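Local coordinates for protein aminotransferase class I and II (Streptococcus suis 89/1591, PDB 3P6K) that probably transfers amino groups between amino acids and oxo acids with the help of pyridoxal phosphate, as a member of the class I and II aminotransferases, at residues K3-G8 and T114-Y119; S28-T33 and A351-T356; D106-L111 and A127-W132. All coordinates share one frame; numbering follows the deposited sequence.

Contact 1: residues K3-G8 and T114-Y119; sequences KLPRFG and TYQQLY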
# COMPACT_ATOMS: atom_id res chain seq x y z
N LYS B 3 20.17 3.90 6.38
CA LYS B 3 19.59 4.16 5.01
C LYS B 3 18.88 2.89 4.48
O LYS B 3 19.51 1.84 4.45
CB LYS B 3 20.74 4.59 4.05
CG LYS B 3 20.60 4.26 2.56
CD LYS B 3 21.80 4.80 1.75
CE LYS B 3 21.93 4.11 0.37
NZ LYS B 3 20.66 4.05 -0.41
N LEU B 4 17.62 2.99 4.07
CA LEU B 4 16.87 1.80 3.58
C LEU B 4 17.46 1.29 2.24
O LEU B 4 17.47 2.04 1.27
CB LEU B 4 15.37 2.08 3.42
CG LEU B 4 14.54 0.81 3.14
CD1 LEU B 4 14.21 0.05 4.42
CD2 LEU B 4 13.29 1.16 2.43
N PRO B 5 17.96 0.03 2.21
CA PRO B 5 18.54 -0.47 0.96
C PRO B 5 17.48 -0.98 -0.02
O PRO B 5 16.32 -1.18 0.35
CB PRO B 5 19.43 -1.64 1.43
CG PRO B 5 18.83 -2.11 2.63
CD PRO B 5 18.08 -0.98 3.28
N ARG B 6 17.90 -1.18 -1.27
CA ARG B 6 17.01 -1.72 -2.31
C ARG B 6 16.55 -3.13 -1.89
O ARG B 6 17.28 -3.87 -1.24
CB ARG B 6 17.71 -1.73 -3.68
CG ARG B 6 18.02 -0.34 -4.22
CD ARG B 6 19.03 -0.38 -5.36
NE ARG B 6 19.50 0.95 -5.74
CZ ARG B 6 19.02 1.71 -6.74
NH1 ARG B 6 17.99 1.33 -7.52
NH2 ARG B 6 19.58 2.91 -6.95
N PHE B 7 15.32 -3.48 -2.25
CA PHE B 7 14.73 -4.78 -1.89
C PHE B 7 15.40 -5.85 -2.85
O PHE B 7 15.17 -5.83 -4.05
CB PHE B 7 13.20 -4.69 -2.00
CG PHE B 7 12.44 -5.66 -1.13
CD1 PHE B 7 12.44 -7.02 -1.43
CD2 PHE B 7 11.67 -5.19 -0.06
CE1 PHE B 7 11.69 -7.93 -0.65
CE2 PHE B 7 10.92 -6.09 0.72
CZ PHE B 7 10.93 -7.47 0.42
N GLY B 8 16.28 -6.70 -2.30
CA GLY B 8 17.11 -7.66 -3.07
C GLY B 8 16.43 -8.61 -4.07
O GLY B 8 16.80 -8.66 -5.26
N THR B 114 15.09 -13.84 6.14
CA THR B 114 13.62 -13.87 6.09
C THR B 114 13.17 -12.80 5.11
O THR B 114 14.00 -12.18 4.43
CB THR B 114 13.03 -13.65 7.48
OG1 THR B 114 11.64 -13.96 7.42
CG2 THR B 114 13.26 -12.22 7.96
N TYR B 115 11.87 -12.56 5.04
CA TYR B 115 11.32 -11.51 4.15
C TYR B 115 11.93 -10.18 4.56
O TYR B 115 11.88 -9.82 5.73
CB TYR B 115 9.79 -11.49 4.24
CG TYR B 115 9.15 -10.91 3.03
CD1 TYR B 115 9.29 -11.56 1.79
CD2 TYR B 115 8.38 -9.75 3.11
CE1 TYR B 115 8.71 -11.04 0.64
CE2 TYR B 115 7.76 -9.23 1.98
CZ TYR B 115 7.93 -9.88 0.75
OH TYR B 115 7.35 -9.39 -0.35
N GLN B 116 12.53 -9.47 3.60
CA GLN B 116 13.34 -8.29 3.84
C GLN B 116 12.71 -7.14 4.63
O GLN B 116 13.42 -6.47 5.39
CB GLN B 116 13.99 -7.80 2.55
CG GLN B 116 14.99 -6.69 2.73
CD GLN B 116 15.79 -6.36 1.47
OE1 GLN B 116 15.68 -7.03 0.44
NE2 GLN B 116 16.61 -5.33 1.57
N GLN B 117 11.40 -6.92 4.46
CA GLN B 117 10.65 -5.92 5.24
C GLN B 117 10.88 -6.06 6.73
O GLN B 117 11.00 -5.06 7.42
CB GLN B 117 9.11 -6.08 5.07
CG GLN B 117 8.50 -5.55 3.83
CD GLN B 117 6.99 -5.65 3.87
OE1 GLN B 117 6.44 -6.74 4.04
NE2 GLN B 117 6.30 -4.53 3.66
N LEU B 118 10.90 -7.31 7.19
CA LEU B 118 10.92 -7.65 8.61
C LEU B 118 12.10 -7.12 9.41
O LEU B 118 11.91 -6.81 10.59
CB LEU B 118 10.71 -9.17 8.82
CG LEU B 118 9.37 -9.72 8.29
CD1 LEU B 118 9.20 -11.26 8.49
CD2 LEU B 118 8.14 -8.94 8.87
N TYR B 119 13.27 -6.97 8.78
CA TYR B 119 14.47 -6.41 9.42
C TYR B 119 14.88 -5.04 8.85
O TYR B 119 15.29 -4.19 9.63
CB TYR B 119 15.67 -7.38 9.37
CG TYR B 119 16.03 -7.88 8.00
CD1 TYR B 119 16.93 -7.18 7.18
CD2 TYR B 119 15.46 -9.05 7.52
CE1 TYR B 119 17.24 -7.68 5.90
CE2 TYR B 119 15.75 -9.53 6.28
CZ TYR B 119 16.63 -8.86 5.48
OH TYR B 119 16.85 -9.42 4.24
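Phe7 and Gln116 lie along each other in opposite directions, the phenyl ring flat against the aliphatic part of the glutamine and the backbone beside it bound to the amide. Gln116 CB sits 3.9 Å from the centroid of the Phe7 ring, over the face and offset toward the CZ rim, a CH-pi contact. With CG anti to the backbone N (chi1 -173°) and an extended chain beyond, the carboxamide reaches the backbone of Arg6-Gly8, where helix 8-16 is about to begin. Its two ends then serve consecutive peptides. Gly8 N donates to Gln116 OE1 over 2.8 Å, in the carbonyl plane and on a lone pair, while Gln116 NE2 donates to Arg6 O at 3.2 Å from above the plane of that carbonyl. NE2 also bonds to Asp120, which further fixes the rotation of the amide. Tyr115 closes the tight part: Phe7 turns its edge to the face of Tyr115, with planes 63° apart and Phe7 CZ 3.9 Å from Tyr115 CZ. Tyr250 of the second subunit also meets Phe7 edge to face. The packing thins toward Pro5, whose CG comes only to 4.1 Å of Gln116 NE2, and Arg6 leads off to a salt bridge with Asp246 of the second subunit. The contact thus joins the loop preceding helix 8-16 to the start of helix 117-124, with Leu118 directed onto strands 155-161 and 189-193.

Contact 2: residues S28-T33 and A351-T356; sequences SISSLT and ACEQET. With SO4 (sulfate ion), chain G.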
# COMPACT_ATOMS: atom_id res chain seq x y z
N SER B 28 5.06 -17.26 -9.51
CA SER B 28 3.94 -17.98 -10.11
C SER B 28 3.35 -18.90 -9.05
O SER B 28 4.06 -19.77 -8.53
CB SER B 28 4.38 -18.80 -11.33
OG SER B 28 3.30 -19.62 -11.80
N ILE B 29 2.08 -18.70 -8.72
CA ILE B 29 1.40 -19.47 -7.64
C ILE B 29 0.00 -20.04 -8.03
O ILE B 29 -0.83 -20.30 -7.16
CB ILE B 29 1.37 -18.65 -6.30
CG1 ILE B 29 0.65 -17.29 -6.48
CG2 ILE B 29 2.82 -18.46 -5.72
CD1 ILE B 29 0.98 -16.31 -5.33
N SER B 30 -0.18 -20.29 -9.33
CA SER B 30 -1.40 -20.80 -9.90
C SER B 30 -2.57 -19.94 -9.46
O SER B 30 -3.50 -20.42 -8.85
CB SER B 30 -1.57 -22.28 -9.55
OG SER B 30 -0.51 -23.05 -10.07
N SER B 31 -2.47 -18.64 -9.77
CA SER B 31 -3.46 -17.66 -9.38
C SER B 31 -4.83 -17.94 -10.02
O SER B 31 -4.92 -18.39 -11.16
CB SER B 31 -3.00 -16.26 -9.74
OG SER B 31 -1.77 -15.91 -9.07
N LEU B 32 -5.88 -17.72 -9.24
CA LEU B 32 -7.24 -17.89 -9.72
C LEU B 32 -7.68 -16.78 -10.66
O LEU B 32 -7.25 -15.62 -10.53
CB LEU B 32 -8.20 -17.90 -8.54
CG LEU B 32 -8.21 -19.17 -7.69
CD1 LEU B 32 -8.87 -18.91 -6.36
CD2 LEU B 32 -8.92 -20.25 -8.45
N THR B 33 -8.52 -17.15 -11.62
CA THR B 33 -9.25 -16.20 -12.44
C THR B 33 -10.58 -16.09 -11.70
O THR B 33 -10.93 -16.95 -10.87
CB THR B 33 -9.54 -16.70 -13.88
OG1 THR B 33 -10.38 -17.86 -13.80
CG2 THR B 33 -8.25 -17.00 -14.64
N ALA B 351 4.56 -23.83 -6.47
CA ALA B 351 3.07 -23.65 -6.51
C ALA B 351 2.58 -23.27 -7.93
O ALA B 351 1.40 -22.98 -8.09
CB ALA B 351 2.62 -22.57 -5.50
N CYS B 352 3.48 -23.25 -8.92
CA CYS B 352 3.16 -22.95 -10.32
C CYS B 352 2.43 -24.13 -10.96
O CYS B 352 2.28 -25.16 -10.34
CB CYS B 352 4.45 -22.67 -11.10
SG CYS B 352 5.63 -24.06 -10.98
N GLU B 353 1.99 -23.96 -12.21
CA GLU B 353 1.29 -25.03 -12.93
C GLU B 353 2.24 -26.24 -13.03
O GLU B 353 3.47 -26.07 -13.16
CB GLU B 353 0.81 -24.57 -14.29
CG GLU B 353 -0.31 -23.49 -14.22
CD GLU B 353 -0.77 -22.99 -15.59
OE1 GLU B 353 -0.44 -23.64 -16.61
OE2 GLU B 353 -1.47 -21.94 -15.64
N GLN B 354 1.68 -27.44 -12.90
CA GLN B 354 2.47 -28.66 -12.88
C GLN B 354 3.41 -28.83 -14.09
O GLN B 354 4.56 -29.20 -13.90
CB GLN B 354 1.58 -29.90 -12.72
CG GLN B 354 2.35 -31.17 -12.54
CD GLN B 354 1.47 -32.34 -12.21
OE1 GLN B 354 1.03 -32.50 -11.07
NE2 GLN B 354 1.24 -33.18 -13.19
N GLU B 355 2.92 -28.55 -15.29
CA GLU B 355 3.71 -28.66 -16.54
C GLU B 355 4.94 -27.71 -16.52
O GLU B 355 6.01 -28.09 -16.99
CB GLU B 355 2.83 -28.39 -17.76
CG GLU B 355 3.48 -28.57 -19.16
CD GLU B 355 2.56 -28.15 -20.34
OE1 GLU B 355 1.72 -27.22 -20.18
OE2 GLU B 355 2.71 -28.72 -21.45
N THR B 356 4.77 -26.52 -15.96
CA THR B 356 5.87 -25.54 -15.83
C THR B 356 6.96 -26.07 -14.92
O THR B 356 8.14 -25.99 -15.27
CB THR B 356 5.39 -24.19 -15.31
OG1 THR B 356 4.40 -23.71 -16.20
CG2 THR B 356 6.53 -23.17 -15.22
S SO4 G . 0.34 -17.33 -11.83
O1 SO4 G . -1.02 -17.38 -12.30
O2 SO4 G . 1.03 -16.36 -12.63
O3 SO4 G . 0.35 -16.96 -10.39
O4 SO4 G . 0.92 -18.61 -12.03
O HOH W 1 5.59 -21.02 -6.56
O HOH W 2 2.64 -21.71 -13.95
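Ser28 OG, 3.3 Å from Cys352 CB, is a polar atom held from two directions: it donates to O4 of a sulfate ion at 2.6 Å and accepts a hydrogen bond from a water that in turn accepts one from Glu353 N. The hydroxyl stands anti to the backbone N (chi1 173°), which brings it between the anion and the 351-356 segment. Direct bonding across the contact rests on Ser30, where OG donates to Ala351 O over 2.8 Å, tilted 18° from the carbonyl plane. The backbone of Ser30 turns into the left-handed region, and its CB points to the opposing segment. A second water links the backbones, donating to Ser28 O and accepting from Ala351 N. Between these polar links the apolar share is small: Ile29 CG2 lies 4.1 Å from Ala351 CB, and Ile29 CA makes a CA-H...O contact with Ala351 O. The same loop wraps the sulfate. Ile29 N donates to its O3 at 3.0 Å and nearly straight. Ser31 OG reaches the same O3 at 2.7 Å. Ser31 N bonds to O1, with a weak bond from Ser30 N to O4. Asn58 of the second subunit also bonds to the sulfate, and Glu353 forms a salt bridge with Lys56 of that subunit. The sulfate probably came from the crystallisation liquor, yet consecutive peptide N-H groups and two serine hydroxyls converging on it are consistent with a loop suited to holding an anionic group beside the subunit interface, with Ser28 bridged by water to Glu353 N, just before helix 354-368.

Contact 3: residues D106-L111 and A127-W132; sequences DHVISL and AEVDLW
Val108 CG2 settles 3.7 Å from Ala127 CB, just ahead of strand 128-133, while Val108 CB lies 4.2 Å from Val129 CG2. The other branch, Val129 CG1, lies over the slim Ser110 CB, 4.2 Å away. Pro122 and Lys123 of helix 117-124 pack on Val129 from above the face that Val108, Ser110 and Val129 share. The other face carries His107, Ile109 and Leu111 beside Glu128, Asp130 and Trp132. Ile109 CG2, anti to the backbone N, fits against Trp132 CB at 3.8 Å, and the indole runs on beyond it to Leu147 of helix 144-150 and bonds through NE1 to Asp143 O. Farther along that face His107 NE2 donates to Asp130 OD2 over 2.8 Å. Ring and carboxylate planes stand 74° apart, and OD2 is met from above the carboxylate plane; the other ring nitrogen, ND1, bonds to Thr155. The backbones are laced by hydrogen bonds such as Val108 N to Glu128 O (2.9 Å) and Asp130 N to Val108 O. Strand 107-112, helix 117-124 and strand 128-133 form a beta-alpha-beta crossover at the edge of the seven-stranded mixed sheet characteristic of fold type I aminotransferases.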
# COMPACT_ATOMS: atom_id res chain seq x y z
N ASP B 106 14.43 1.52 19.79
CA ASP B 106 13.84 0.20 20.17
C ASP B 106 14.71 -0.96 19.71
O ASP B 106 15.23 -0.94 18.60
CB ASP B 106 12.44 -0.02 19.56
CG ASP B 106 11.34 0.78 20.24
OD1 ASP B 106 11.57 1.39 21.29
OD2 ASP B 106 10.21 0.80 19.70
N HIS B 107 14.86 -1.96 20.57
CA HIS B 107 15.58 -3.19 20.21
C HIS B 107 14.56 -4.14 19.54
O HIS B 107 13.48 -4.40 20.09
CB HIS B 107 16.28 -3.82 21.41
CG HIS B 107 17.03 -5.07 21.08
ND1 HIS B 107 16.85 -6.25 21.77
CD2 HIS B 107 17.95 -5.33 20.12
CE1 HIS B 107 17.63 -7.18 21.25
NE2 HIS B 107 18.31 -6.64 20.25
N VAL B 108 14.92 -4.62 18.35
CA VAL B 108 14.13 -5.55 17.52
C VAL B 108 15.00 -6.76 17.14
O VAL B 108 16.17 -6.57 16.80
CB VAL B 108 13.68 -4.85 16.22
CG1 VAL B 108 13.06 -5.84 15.20
CG2 VAL B 108 12.71 -3.72 16.55
N ILE B 109 14.47 -7.97 17.27
CA ILE B 109 15.18 -9.20 16.88
C ILE B 109 14.46 -9.75 15.65
O ILE B 109 13.24 -9.94 15.70
CB ILE B 109 15.20 -10.26 17.98
CG1 ILE B 109 15.97 -9.76 19.20
CG2 ILE B 109 15.88 -11.54 17.47
CD1 ILE B 109 15.86 -10.69 20.43
N SER B 110 15.20 -10.01 14.57
CA SER B 110 14.58 -10.54 13.38
C SER B 110 15.12 -11.89 12.98
O SER B 110 16.32 -12.09 12.98
CB SER B 110 14.75 -9.58 12.20
OG SER B 110 14.11 -10.09 11.05
N LEU B 111 14.23 -12.80 12.62
CA LEU B 111 14.60 -14.05 11.95
C LEU B 111 15.44 -13.66 10.71
O LEU B 111 15.18 -12.64 10.09
CB LEU B 111 13.36 -14.81 11.49
CG LEU B 111 13.55 -16.19 10.85
CD1 LEU B 111 14.09 -17.15 11.90
CD2 LEU B 111 12.22 -16.68 10.29
N ALA B 127 15.48 1.53 14.76
CA ALA B 127 15.58 0.40 15.68
C ALA B 127 16.99 -0.22 15.63
O ALA B 127 17.67 -0.19 14.61
CB ALA B 127 14.49 -0.68 15.36
N GLU B 128 17.47 -0.74 16.77
CA GLU B 128 18.69 -1.55 16.77
C GLU B 128 18.17 -2.96 16.49
O GLU B 128 17.42 -3.51 17.32
CB GLU B 128 19.42 -1.51 18.09
CG GLU B 128 20.65 -2.43 18.06
CD GLU B 128 21.49 -2.37 19.30
OE1 GLU B 128 21.52 -1.33 20.00
OE2 GLU B 128 22.15 -3.39 19.57
N VAL B 129 18.58 -3.54 15.36
CA VAL B 129 18.16 -4.86 14.96
C VAL B 129 19.23 -5.97 15.09
O VAL B 129 20.28 -5.86 14.48
CB VAL B 129 17.62 -4.85 13.51
CG1 VAL B 129 16.99 -6.20 13.14
CG2 VAL B 129 16.54 -3.74 13.37
N ASP B 130 18.93 -7.02 15.87
CA ASP B 130 19.76 -8.24 15.94
C ASP B 130 19.12 -9.30 15.04
O ASP B 130 17.89 -9.45 15.01
CB ASP B 130 19.91 -8.77 17.36
CG ASP B 130 20.93 -7.97 18.17
OD1 ASP B 130 21.94 -7.50 17.60
OD2 ASP B 130 20.70 -7.80 19.38
N LEU B 131 19.97 -10.03 14.32
CA LEU B 131 19.56 -11.05 13.36
C LEU B 131 19.62 -12.42 14.04
O LEU B 131 20.67 -12.80 14.54
CB LEU B 131 20.47 -11.03 12.16
CG LEU B 131 20.55 -9.71 11.38
CD1 LEU B 131 21.50 -9.91 10.18
CD2 LEU B 131 19.19 -9.17 10.91
N TRP B 132 18.49 -13.13 14.07
CA TRP B 132 18.37 -14.44 14.70
C TRP B 132 18.51 -15.46 13.58
O TRP B 132 17.55 -15.77 12.87
CB TRP B 132 17.03 -14.50 15.42
CG TRP B 132 16.78 -15.72 16.22
CD1 TRP B 132 17.69 -16.48 16.88
CD2 TRP B 132 15.49 -16.26 16.54
NE1 TRP B 132 17.06 -17.49 17.54
CE2 TRP B 132 15.71 -17.38 17.36
CE3 TRP B 132 14.17 -15.92 16.19
CZ2 TRP B 132 14.66 -18.16 17.87
CZ3 TRP B 132 13.14 -16.68 16.66
CH2 TRP B 132 13.38 -17.81 17.48

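Overall arrangement
Contacts 1 and 3 meet through helix 117-124, which begins in contact 1 and connects the strands of contact 3; there Tyr119 CB packs 3.5 Å from Ser110 OG. Contact 2 stands apart, its centre about 35 Å from that of contact 3 and on the opposite side of the chain's centre. Chemistry follows place. Contact 3, untouched by the other subunit, is held by a ladder of backbone bonds and apolar meshing, with one histidine-carboxylate bond. Contact 1 mixes aromatic packing with a two-ended amide, and contact 2 relies on hydroxyls, waters and an anion. Both of these face the second subunit, and each is only partly buried, like contact 3.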